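Local structure of extracellular solute-binding protein family 1 (Arthrobacter chlorophenolicus, 4R2F) at residues F102-F107 with P310-Y316; L164-V170 with K185-A191. The protein probably captures laminaribiose or related glucose disaccharides outside the cell and delivers them to a membrane transporter for uptake. One frame throughout, in Å; residues are numbered along the deposited sequence.

Interaction 1 of 2, residues F102-F107 with P310-Y316; sequences FQAFQF and PNNIMMY. With BGC (beta-D-glucopyranose), chain B.
The sugar pocket of this solute-binding protein is built partly on the contact between residues 102-107 and strand 310-316, where Phe102 meets Pro310 and Asn311 beside it holds a glucose unit. The Phe102 side chain lies roughly perpendicular to that of Pro310, ring atom CE1 lying 3.9 Å from CD of the proline. The amide of Asn311 grips two neighbouring hydroxyls of the sugar: OD1 accepts from O3 of the glucose at 2.7 Å, while ND2 gives a nearly straight bond (166°) to O2. Gln152 also bonds ND2, fixing which way the amide is turned, and Asp154, His207, Asp395 and the backbone N of Gly101 also bond the sugar. A leucine here would probably take from O3 and O2 their bonds to this amide and leave Gln152 OE1 without its donor.

Farther along the strand helix 103-109 lies over it, the two axes 9.4 Å apart and running 24° from parallel. Met314, with CG placed between its backbone N and carbonyl carbon (chi1 67°), sends its sulfur up to Ala104, SD standing 3.8 Å from the methyl CB. The extended chain of Gln103 passes the same sulfur, its CG 3.8 Å from SD of Met314, and its NE2 gives a weak, bent bond of 3.3 Å to OH of Tyr316. Both polar ends have other partners, Gly100 N for OE1 of Gln103 and Ser97 OG for the tyrosine hydroxyl. Phe107 closes this end, its ring set obliquely to that of Tyr316, with Phe84 touching both side chains. A helix packed on a central sheet whose strand carries a ligand-binding side chain is an arrangement characteristic of the periplasmic-binding-protein fold.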
loop_
_atom_site.group_PDB
_atom_site.type_symbol
_atom_site.label_atom_id
_atom_site.label_comp_id
_atom_site.label_asym_id
_atom_site.label_seq_id
_atom_site.Cartn_x
_atom_site.Cartn_y
_atom_site.Cartn_z
ATOM N N PHE A 102 1.518 9.076 1.263
ATOM C CA PHE A 102 2.001 10.265 2.007
ATOM C C PHE A 102 2.354 11.456 1.161
ATOM O O PHE A 102 2.761 12.453 1.682
ATOM C CB PHE A 102 3.211 9.858 2.858
ATOM C CG PHE A 102 3.011 8.535 3.549
ATOM C CD1 PHE A 102 2.129 8.432 4.605
ATOM C CD2 PHE A 102 3.610 7.391 3.061
ATOM C CE1 PHE A 102 1.902 7.222 5.215
ATOM C CE2 PHE A 102 3.395 6.176 3.666
ATOM C CZ PHE A 102 2.539 6.098 4.743
ATOM N N GLN A 103 2.170 11.319 -0.139
ATOM C CA GLN A 103 2.378 12.358 -1.134
ATOM C C GLN A 103 1.750 13.736 -0.776
ATOM O O GLN A 103 2.358 14.785 -0.948
ATOM C CB GLN A 103 1.780 11.769 -2.421
ATOM C CG GLN A 103 1.631 12.636 -3.621
ATOM C CD GLN A 103 1.252 11.786 -4.830
ATOM O OE1 GLN A 103 1.848 10.737 -5.067
ATOM N NE2 GLN A 103 0.278 12.241 -5.590
ATOM N N ALA A 104 0.534 13.722 -0.255
ATOM C CA ALA A 104 -0.134 14.952 0.132
ATOM C C ALA A 104 0.693 15.767 1.164
ATOM O O ALA A 104 0.648 16.992 1.160
ATOM C CB ALA A 104 -1.499 14.625 0.684
ATOM N N PHE A 105 1.439 15.102 2.047
ATOM C CA PHE A 105 2.249 15.830 3.023
ATOM C C PHE A 105 3.456 16.552 2.376
ATOM O O PHE A 105 3.824 17.619 2.821
ATOM C CB PHE A 105 2.718 14.929 4.169
ATOM C CG PHE A 105 1.596 14.423 5.037
ATOM C CD1 PHE A 105 1.131 15.180 6.092
ATOM C CD2 PHE A 105 0.970 13.204 4.760
ATOM C CE1 PHE A 105 0.085 14.718 6.871
ATOM C CE2 PHE A 105 -0.060 12.732 5.542
ATOM C CZ PHE A 105 -0.506 13.490 6.597
ATOM N N GLN A 106 4.058 15.946 1.354
ATOM C CA GLN A 106 5.153 16.556 0.624
ATOM C C GLN A 106 4.631 17.784 -0.067
ATOM O O GLN A 106 5.236 18.851 0.011
ATOM C CB GLN A 106 5.738 15.613 -0.422
ATOM C CG GLN A 106 6.996 16.144 -1.084
ATOM C CD GLN A 106 8.018 16.650 -0.067
ATOM O OE1 GLN A 106 8.557 17.754 -0.197
ATOM N NE2 GLN A 106 8.285 15.845 0.953
ATOM N N PHE A 107 3.498 17.665 -0.749
ATOM C CA PHE A 107 3.007 18.814 -1.525
ATOM C C PHE A 107 2.457 19.900 -0.624
ATOM O O PHE A 107 2.463 21.089 -0.968
ATOM C CB PHE A 107 2.016 18.379 -2.630
ATOM C CG PHE A 107 2.656 17.530 -3.683
ATOM C CD1 PHE A 107 3.790 17.990 -4.354
ATOM C CD2 PHE A 107 2.167 16.263 -3.994
ATOM C CE1 PHE A 107 4.419 17.211 -5.305
ATOM C CE2 PHE A 107 2.802 15.479 -4.939
ATOM C CZ PHE A 107 3.926 15.952 -5.598
ATOM N N PRO A 310 -2.555 4.425 4.595
ATOM C CA PRO A 310 -3.738 5.258 4.690
ATOM C C PRO A 310 -3.931 6.100 3.446
ATOM O O PRO A 310 -3.632 7.296 3.443
ATOM C CB PRO A 310 -3.414 6.149 5.887
ATOM C CG PRO A 310 -1.949 6.345 5.809
ATOM C CD PRO A 310 -1.388 5.057 5.246
ATOM N N ASN A 311 -4.420 5.490 2.378
ATOM C CA ASN A 311 -4.524 6.215 1.122
ATOM C C ASN A 311 -5.619 7.254 1.112
ATOM O O ASN A 311 -6.642 7.125 1.795
ATOM C CB ASN A 311 -4.692 5.245 -0.040
ATOM C CG ASN A 311 -3.421 4.471 -0.309
ATOM O OD1 ASN A 311 -2.339 5.054 -0.369
ATOM N ND2 ASN A 311 -3.536 3.159 -0.449
ATOM N N ASN A 312 -5.398 8.277 0.310
ATOM C CA ASN A 312 -6.166 9.510 0.425
ATOM C C ASN A 312 -6.279 10.243 -0.911
ATOM O O ASN A 312 -5.508 10.005 -1.841
ATOM C CB ASN A 312 -5.499 10.422 1.472
ATOM C CG ASN A 312 -4.006 10.605 1.238
ATOM O OD1 ASN A 312 -3.150 9.846 1.781
ATOM N ND2 ASN A 312 -3.668 11.573 0.417
ATOM N N ILE A 313 -7.312 11.079 -1.000
ATOM C CA ILE A 313 -7.559 11.913 -2.145
ATOM C C ILE A 313 -7.172 13.308 -1.775
ATOM O O ILE A 313 -7.586 13.829 -0.726
ATOM C CB ILE A 313 -9.053 11.922 -2.569
ATOM C CG1 ILE A 313 -9.528 10.498 -2.827
ATOM C CG2 ILE A 313 -9.282 12.763 -3.823
ATOM C CD1 ILE A 313 -10.965 10.409 -3.298
ATOM N N MET A 314 -6.444 13.934 -2.692
ATOM C CA MET A 314 -5.819 15.207 -2.451
ATOM C C MET A 314 -6.180 16.199 -3.540
ATOM O O MET A 314 -6.455 15.849 -4.690
ATOM C CB MET A 314 -4.287 15.037 -2.289
ATOM C CG MET A 314 -3.483 14.610 -3.485
ATOM S SD MET A 314 -1.917 13.845 -3.030
ATOM C CE MET A 314 -2.461 12.163 -2.838
ATOM N N MET A 315 -6.254 17.450 -3.130
ATOM C CA MET A 315 -6.570 18.553 -4.028
ATOM C C MET A 315 -5.325 19.448 -4.115
ATOM O O MET A 315 -4.541 19.498 -3.169
ATOM C CB MET A 315 -7.779 19.353 -3.466
ATOM C CG MET A 315 -9.134 18.680 -3.527
ATOM S SD MET A 315 -10.505 19.705 -2.946
ATOM C CE MET A 315 -10.020 19.870 -1.260
ATOM N N TYR A 316 -5.159 20.150 -5.236
ATOM C CA TYR A 316 -3.982 20.974 -5.509
ATOM C C TYR A 316 -4.350 22.421 -5.792
ATOM O O TYR A 316 -5.454 22.696 -6.266
ATOM C CB TYR A 316 -3.258 20.446 -6.745
ATOM C CG TYR A 316 -2.729 19.032 -6.610
ATOM C CD1 TYR A 316 -3.560 17.938 -6.766
ATOM C CD2 TYR A 316 -1.405 18.803 -6.317
ATOM C CE1 TYR A 316 -3.081 16.647 -6.639
ATOM C CE2 TYR A 316 -0.910 17.521 -6.189
ATOM C CZ TYR A 316 -1.742 16.437 -6.358
ATOM O OH TYR A 316 -1.224 15.153 -6.258
HETATM C C2 BGC B . 0.275 2.017 -1.489
HETATM C C3 BGC B . 0.571 3.515 -1.410
HETATM C C4 BGC B . 2.063 3.757 -1.590
HETATM C C5 BGC B . 2.543 3.119 -2.887
HETATM C C6 BGC B . 4.065 3.230 -3.052
HETATM C C1 BGC B . 0.739 1.570 -2.864
HETATM O O2 BGC B . -1.113 1.758 -1.310
HETATM O O3 BGC B . 0.139 4.043 -0.157
HETATM O O4 BGC B . 2.314 5.153 -1.689
HETATM O O5 BGC B . 2.164 1.739 -2.933
HETATM O O6 BGC B . 4.783 2.517 -2.021
#

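Interaction 2 of 2, residues L164-V170 with K185-A191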
loop_
_atom_site.group_PDB
_atom_site.type_symbol
_atom_site.label_atom_id
_atom_site.label_comp_id
_atom_site.label_asym_id
_atom_site.label_seq_id
_atom_site.Cartn_x
_atom_site.Cartn_y
_atom_site.Cartn_z
ATOM N N LEU A 164 -0.820 -26.261 -2.925
ATOM C CA LEU A 164 0.632 -26.332 -2.937
ATOM C C LEU A 164 1.200 -26.682 -1.588
ATOM O O LEU A 164 2.283 -27.272 -1.495
ATOM C CB LEU A 164 1.236 -25.005 -3.441
ATOM C CG LEU A 164 0.966 -24.769 -4.926
ATOM C CD1 LEU A 164 1.541 -23.447 -5.402
ATOM C CD2 LEU A 164 1.540 -25.914 -5.749
ATOM N N PHE A 165 0.485 -26.307 -0.537
ATOM C CA PHE A 165 0.869 -26.710 0.807
ATOM C C PHE A 165 0.580 -28.198 0.982
ATOM O O PHE A 165 1.366 -28.911 1.579
ATOM C CB PHE A 165 0.163 -25.857 1.860
ATOM C CG PHE A 165 0.908 -24.598 2.172
ATOM C CD1 PHE A 165 0.926 -23.539 1.255
ATOM C CD2 PHE A 165 1.673 -24.502 3.326
ATOM C CE1 PHE A 165 1.659 -22.396 1.521
ATOM C CE2 PHE A 165 2.413 -23.364 3.586
ATOM C CZ PHE A 165 2.397 -22.308 2.696
ATOM N N GLU A 166 -0.531 -28.655 0.418
ATOM C CA GLU A 166 -0.877 -30.073 0.414
ATOM C C GLU A 166 0.161 -30.898 -0.352
ATOM O O GLU A 166 0.628 -31.909 0.133
ATOM C CB GLU A 166 -2.255 -30.233 -0.213
ATOM C CG GLU A 166 -2.691 -31.648 -0.526
ATOM C CD GLU A 166 -4.109 -31.665 -1.058
ATOM O OE1 GLU A 166 -4.437 -30.828 -1.933
ATOM O OE2 GLU A 166 -4.900 -32.505 -0.589
ATOM N N LYS A 167 0.524 -30.445 -1.545
ATOM C CA LYS A 167 1.543 -31.094 -2.329
ATOM C C LYS A 167 2.881 -31.207 -1.613
ATOM O O LYS A 167 3.555 -32.220 -1.714
ATOM C CB LYS A 167 1.753 -30.352 -3.648
ATOM C CG LYS A 167 2.587 -31.133 -4.657
ATOM C CD LYS A 167 3.294 -30.225 -5.659
ATOM C CE LYS A 167 2.347 -29.685 -6.721
ATOM N NZ LYS A 167 2.160 -30.636 -7.849
ATOM N N ALA A 168 3.285 -30.164 -0.909
ATOM C CA ALA A 168 4.574 -30.157 -0.220
ATOM C C ALA A 168 4.500 -30.876 1.119
ATOM O O ALA A 168 5.521 -31.081 1.761
ATOM C CB ALA A 168 5.053 -28.716 0.004
ATOM N N GLY A 169 3.290 -31.194 1.568
ATOM C CA GLY A 169 3.102 -31.878 2.825
ATOM C C GLY A 169 3.416 -30.997 4.019
ATOM O O GLY A 169 3.927 -31.480 5.005
ATOM N N VAL A 170 3.111 -29.701 3.943
ATOM C CA VAL A 170 3.425 -28.799 5.064
ATOM C C VAL A 170 2.233 -27.950 5.483
ATOM O O VAL A 170 1.245 -27.817 4.751
ATOM C CB VAL A 170 4.623 -27.871 4.755
ATOM C CG1 VAL A 170 5.896 -28.674 4.560
ATOM C CG2 VAL A 170 4.347 -27.015 3.532
ATOM N N LYS A 185 10.458 -26.802 1.856
ATOM C CA LYS A 185 9.706 -27.951 1.340
ATOM C C LYS A 185 8.940 -27.551 0.106
ATOM O O LYS A 185 8.784 -28.341 -0.800
ATOM C CB LYS A 185 8.723 -28.497 2.370
ATOM C CG LYS A 185 9.365 -29.029 3.637
ATOM C CD LYS A 185 9.972 -30.397 3.427
ATOM C CE LYS A 185 10.427 -30.963 4.754
ATOM N NZ LYS A 185 11.032 -32.304 4.561
ATOM N N LEU A 186 8.445 -26.320 0.082
ATOM C CA LEU A 186 7.716 -25.825 -1.066
ATOM C C LEU A 186 8.661 -25.692 -2.246
ATOM O O LEU A 186 8.311 -26.031 -3.373
ATOM C CB LEU A 186 7.067 -24.488 -0.746
ATOM C CG LEU A 186 5.867 -24.632 0.188
ATOM C CD1 LEU A 186 5.570 -23.320 0.889
ATOM C CD2 LEU A 186 4.647 -25.112 -0.587
ATOM N N LYS A 187 9.865 -25.208 -1.988
ATOM C CA LYS A 187 10.880 -25.154 -3.031
ATOM C C LYS A 187 11.146 -26.548 -3.599
ATOM O O LYS A 187 11.277 -26.727 -4.800
ATOM C CB LYS A 187 12.159 -24.553 -2.479
ATOM C CG LYS A 187 13.321 -24.470 -3.473
ATOM C CD LYS A 187 14.527 -23.893 -2.742
ATOM C CE LYS A 187 15.800 -24.687 -2.953
ATOM N NZ LYS A 187 16.240 -24.525 -4.358
ATOM N N GLY A 188 11.189 -27.533 -2.720
ATOM C CA GLY A 188 11.410 -28.914 -3.092
ATOM C C GLY A 188 10.326 -29.491 -3.972
ATOM O O GLY A 188 10.591 -30.434 -4.668
ATOM N N VAL A 189 9.110 -28.943 -3.973
ATOM C CA VAL A 189 8.118 -29.391 -4.967
ATOM C C VAL A 189 7.942 -28.377 -6.106
ATOM O O VAL A 189 6.937 -28.403 -6.806
ATOM C CB VAL A 189 6.752 -29.799 -4.359
ATOM C CG1 VAL A 189 6.945 -30.930 -3.352
ATOM C CG2 VAL A 189 6.013 -28.616 -3.732
ATOM N N GLY A 190 8.927 -27.506 -6.300
ATOM C CA GLY A 190 8.919 -26.561 -7.427
ATOM C C GLY A 190 8.102 -25.286 -7.252
ATOM O O GLY A 190 7.835 -24.573 -8.219
ATOM N N ALA A 191 7.716 -24.974 -6.024
ATOM C CA ALA A 191 6.908 -23.780 -5.773
ATOM C C ALA A 191 7.769 -22.646 -5.210
ATOM O O ALA A 191 8.913 -22.854 -4.791
ATOM C CB ALA A 191 5.782 -24.111 -4.807
#
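Leu164-Val170 and Lys185-Ala191 meet as two helix ends, with the backbones nearest at Ala168 and Leu186, whose CA atoms are 5.4 Å apart. A glycine of positive phi follows each helix end. Gly169 turns the first segment so that Val170 N bonds back to Phe165 O and Gly169 N to Glu166 O. Gly190 does the same for the second segment, where Ala191 N reaches Leu186 O at 2.9 Å and Gly190 N bonds Lys187 O. The Leu186 carbonyl also accepts from Val189 N, the two donors arriving from opposite faces of its plane.

Both ends are thus Schellman motifs, and each sets a hydrophobic residue just past its glycine, Val170 and Ala191, facing the other segment. Between them Leu186 fills the middle of the contact and divides its two methyls. CD1 sits over a face of the Phe165 ring in a CH-pi contact, 4.2 Å from the ring centroid, while CD2 lies against Ala168 CB at 3.7 Å. The loop residue Ala272 touches Leu164, Phe165 and Leu186.

On the solvent side, the aliphatic parts of two lysines extend the apolar surface. Lys167 runs antiparallel alongside Val189, CD coming 3.7 Å from CG2 of the valine. Val170 lies aslant Lys185 and rests its CG1 3.6 Å from CB of that lysine, whose chain then bends and turns off into solvent.

From the N terminus the chain passes strand 40-44 and reaches residues 102-107 before running through strand 145-161 into helix 162-168. Interaction 2 closes first: after 14 intervening residues, largely helical, 185-191 returns to 164-170, joining helix 162-168 to helix 176-188, its neighbour in sequence. Only after much more chain does strand 306-316 come back to helix 103-109, so interaction 1 closes a loop of 202 residues within which interaction 2 is wholly nested. Their centres lie about 42 Å apart, and their nearest atoms about 26 Å, on opposite sides of the chain's centre. The pair illustrates two scales of folding: a local helix-helix closure, and a long-range one tying helix to sheet beside the bound sugar.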